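Local atomic coordinates of cadherin-related family member 2 (Mus musculus, PDB entry 5CYX), a protein that probably acts as an intermicrovillar adhesion molecule, forming calcium-dependent heterophilic complexes with CDHR5 that control microvillar packing at the apical membrane of epithelial cells. Residues Gln182-Ala187 with Ser203-Val208. Residues are numbered along the deposited sequence; the frame is centred on the assembly and turned at random.
Sequences QLELKA and SQPVFV
L183 and L185 pair with V208 and V206 as antiparallel neighbours in the mixed sheet of the second cadherin repeat, a Greek-key beta-sandwich, where strand 180-189 runs between strands 140-148 and 206-213. Both pairs are hydrogen-bonded: L183 N to V208 O, V208 N to L183 O and L185 N to V206 O all measure 2.8 Å, while V206 N to L185 O is longer. Beyond P205 one backbone bond remains, from S203 N to A187 O, and the S203 side chain supplies the other acceptor, OG, to A187 N at 3.1 Å. The hydroxyl in turn donates to Q204 O from above its carbonyl plane, so OG joins strand 180-189 to the Q204 backbone. Replacing S203 by an alanine is likely to leave A187 N without this acceptor and Q204 O without its hydroxyl donor. On the buried face L185 CD1 meets V208 CG2 at 4.0 Å and L185 CB packs on V206 CG1; F158 packs on L183, I160 on L185, and I166 on both. The opposite face carries the non-hydrogen-bonded pair E184 and F207. With CG anti to N (chi1 170°), the extended E184 chain runs alongside the ring, its CB 3.7 Å from F207 CE2, and carries OE2 to P205 CB. From the other flank comes Q182, its amide turned 80° from the ring plane and its NE2 3.3 Å from F207 CD2.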
ATOM      1  N   GLN A 182      12.761   6.455  15.411  1.00 49.83           N
ATOM      2  CA  GLN A 182      12.155   7.732  15.346  1.00 50.40           C
ATOM      3  C   GLN A 182      12.149   8.168  13.893  1.00 50.13           C
ATOM      4  O   GLN A 182      13.198   8.304  13.263  1.00 50.83           O
ATOM      5  CB  GLN A 182      12.943   8.756  16.168  1.00 52.06           C
ATOM      6  CG  GLN A 182      12.253  10.112  16.182  1.00 52.83           C
ATOM      7  CD  GLN A 182      13.139  11.179  16.793  1.00 54.88           C
ATOM      8  OE1 GLN A 182      13.398  11.130  17.973  1.00 57.28           O
ATOM      9  NE2 GLN A 182      13.597  12.130  15.997  1.00 54.35           N
ATOM     10  N   LEU A 183      10.962   8.448  13.399  1.00 49.84           N
ATOM     11  CA  LEU A 183      10.753   8.878  12.041  1.00 50.51           C
ATOM     12  C   LEU A 183      10.461  10.355  12.094  1.00 50.47           C
ATOM     13  O   LEU A 183       9.644  10.790  12.929  1.00 52.00           O
ATOM     14  CB  LEU A 183       9.543   8.174  11.442  1.00 50.01           C
ATOM     15  CG  LEU A 183       9.596   6.727  11.010  1.00 50.01           C
ATOM     16  CD1 LEU A 183       9.896   5.774  12.134  1.00 50.68           C
ATOM     17  CD2 LEU A 183       8.243   6.389  10.403  1.00 49.58           C
ATOM     18  N   GLU A 184      11.096  11.114  11.209  1.00 49.19           N
ATOM     19  CA  GLU A 184      10.736  12.490  10.959  1.00 49.29           C
ATOM     20  C   GLU A 184       9.912  12.569   9.663  1.00 47.97           C
ATOM     21  O   GLU A 184      10.365  12.073   8.648  1.00 46.00           O
ATOM     22  CB  GLU A 184      11.994  13.334  10.825  1.00 50.95           C
ATOM     23  CG  GLU A 184      11.728  14.729  10.330  1.00 52.24           C
ATOM     24  CD  GLU A 184      12.971  15.581  10.274  1.00 55.11           C
ATOM     25  OE1 GLU A 184      14.066  15.139  10.692  1.00 57.51           O
ATOM     26  OE2 GLU A 184      12.822  16.737   9.867  1.00 57.25           O
ATOM     27  N   LEU A 185       8.752  13.237   9.695  1.00 47.70           N
ATOM     28  CA  LEU A 185       7.894  13.396   8.484  1.00 48.20           C
ATOM     29  C   LEU A 185       7.650  14.839   8.160  1.00 48.71           C
ATOM     30  O   LEU A 185       7.852  15.734   9.004  1.00 48.38           O
ATOM     31  CB  LEU A 185       6.506  12.771   8.673  1.00 47.94           C
ATOM     32  CG  LEU A 185       6.380  11.555   9.549  1.00 48.82           C
ATOM     33  CD1 LEU A 185       4.896  11.166   9.637  1.00 49.64           C
ATOM     34  CD2 LEU A 185       7.170  10.407   8.974  1.00 48.91           C
ATOM     35  N   LYS A 186       7.208  15.070   6.935  1.00 48.79           N
ATOM     36  CA  LYS A 186       6.521  16.316   6.599  1.00 50.48           C
ATOM     37  C   LYS A 186       5.345  16.076   5.652  1.00 49.54           C
ATOM     38  O   LYS A 186       5.174  14.987   5.126  1.00 48.12           O
ATOM     39  CB  LYS A 186       7.455  17.385   6.042  1.00 52.72           C
ATOM     40  CG  LYS A 186       8.128  16.994   4.740  1.00 55.17           C
ATOM     41  CD  LYS A 186       8.906  18.148   4.092  1.00 58.12           C
ATOM     42  CE  LYS A 186       9.289  17.736   2.659  1.00 60.57           C
ATOM     43  NZ  LYS A 186      10.290  18.620   1.987  1.00 63.26           N
ATOM     44  N   ALA A 187       4.518  17.101   5.526  1.00 49.43           N
ATOM     45  CA  ALA A 187       3.387  17.089   4.634  1.00 50.40           C
ATOM     46  C   ALA A 187       3.516  18.324   3.774  1.00 50.24           C
ATOM     47  O   ALA A 187       3.770  19.388   4.313  1.00 50.66           O
ATOM     48  CB  ALA A 187       2.062  17.090   5.430  1.00 49.96           C
ATOM     49  N   SER A 203       4.733  21.573   5.724  1.00 53.81           N
ATOM     50  CA  SER A 203       4.474  21.693   7.143  1.00 53.50           C
ATOM     51  C   SER A 203       5.755  21.856   7.905  1.00 54.34           C
ATOM     52  O   SER A 203       6.834  21.675   7.366  1.00 52.75           O
ATOM     53  CB  SER A 203       3.849  20.419   7.663  1.00 52.60           C
ATOM     54  OG  SER A 203       4.809  19.380   7.633  1.00 51.73           O
ATOM     55  N   GLN A 204       5.611  22.131   9.203  1.00 55.50           N
ATOM     56  CA  GLN A 204       6.733  21.984  10.119  1.00 57.24           C
ATOM     57  C   GLN A 204       7.029  20.463  10.250  1.00 55.86           C
ATOM     58  O   GLN A 204       6.127  19.661  10.097  1.00 53.63           O
ATOM     59  CB  GLN A 204       6.439  22.638  11.510  1.00 58.47           C
ATOM     60  CG  GLN A 204       5.343  21.965  12.351  1.00 58.74           C
ATOM     61  CD  GLN A 204       5.139  22.631  13.747  1.00 61.04           C
ATOM     62  OE1 GLN A 204       6.096  22.991  14.423  1.00 62.50           O
ATOM     63  NE2 GLN A 204       3.882  22.742  14.177  1.00 61.26           N
ATOM     64  N   PRO A 205       8.282  20.089  10.586  1.00 57.03           N
ATOM     65  CA  PRO A 205       8.615  18.686  10.846  1.00 56.12           C
ATOM     66  C   PRO A 205       7.752  18.112  11.951  1.00 55.59           C
ATOM     67  O   PRO A 205       7.408  18.826  12.904  1.00 55.61           O
ATOM     68  CB  PRO A 205      10.075  18.743  11.371  1.00 57.56           C
ATOM     69  CG  PRO A 205      10.551  20.107  11.080  1.00 58.35           C
ATOM     70  CD  PRO A 205       9.348  20.984  11.095  1.00 58.27           C
ATOM     71  N   VAL A 206       7.465  16.819  11.837  1.00 53.14           N
ATOM     72  CA  VAL A 206       6.734  16.100  12.851  1.00 52.53           C
ATOM     73  C   VAL A 206       7.467  14.797  13.091  1.00 51.08           C
ATOM     74  O   VAL A 206       8.112  14.277  12.182  1.00 50.82           O
ATOM     75  CB  VAL A 206       5.292  15.953  12.305  1.00 53.38           C
ATOM     76  CG1 VAL A 206       4.904  14.515  11.942  1.00 52.05           C
ATOM     77  CG2 VAL A 206       4.310  16.699  13.167  1.00 53.66           C
ATOM     78  N   PHE A 207       7.379  14.262  14.292  1.00 50.85           N
ATOM     79  CA  PHE A 207       8.102  13.061  14.681  1.00 51.26           C
ATOM     80  C   PHE A 207       7.227  11.923  15.224  1.00 51.44           C
ATOM     81  O   PHE A 207       6.249  12.142  15.975  1.00 51.49           O
ATOM     82  CB  PHE A 207       9.162  13.443  15.713  1.00 53.63           C
ATOM     83  CG  PHE A 207      10.147  14.446  15.204  1.00 54.91           C
ATOM     84  CD1 PHE A 207       9.885  15.803  15.298  1.00 56.77           C
ATOM     85  CD2 PHE A 207      11.331  14.029  14.595  1.00 56.37           C
ATOM     86  CE1 PHE A 207      10.815  16.743  14.852  1.00 58.32           C
ATOM     87  CE2 PHE A 207      12.271  14.951  14.134  1.00 57.60           C
ATOM     88  CZ  PHE A 207      12.010  16.312  14.251  1.00 58.57           C
ATOM     89  N   VAL A 208       7.556  10.714  14.778  1.00 50.50           N
ATOM     90  CA  VAL A 208       6.910   9.496  15.247  1.00 49.49           C
ATOM     91  C   VAL A 208       7.919   8.555  15.862  1.00 49.21           C
ATOM     92  O   VAL A 208       8.825   8.032  15.156  1.00 48.72           O
ATOM     93  CB  VAL A 208       6.155   8.766  14.113  1.00 47.39           C
ATOM     94  CG1 VAL A 208       5.332   7.606  14.686  1.00 47.09           C
ATOM     95  CG2 VAL A 208       5.253   9.752  13.411  1.00 47.27           C
TER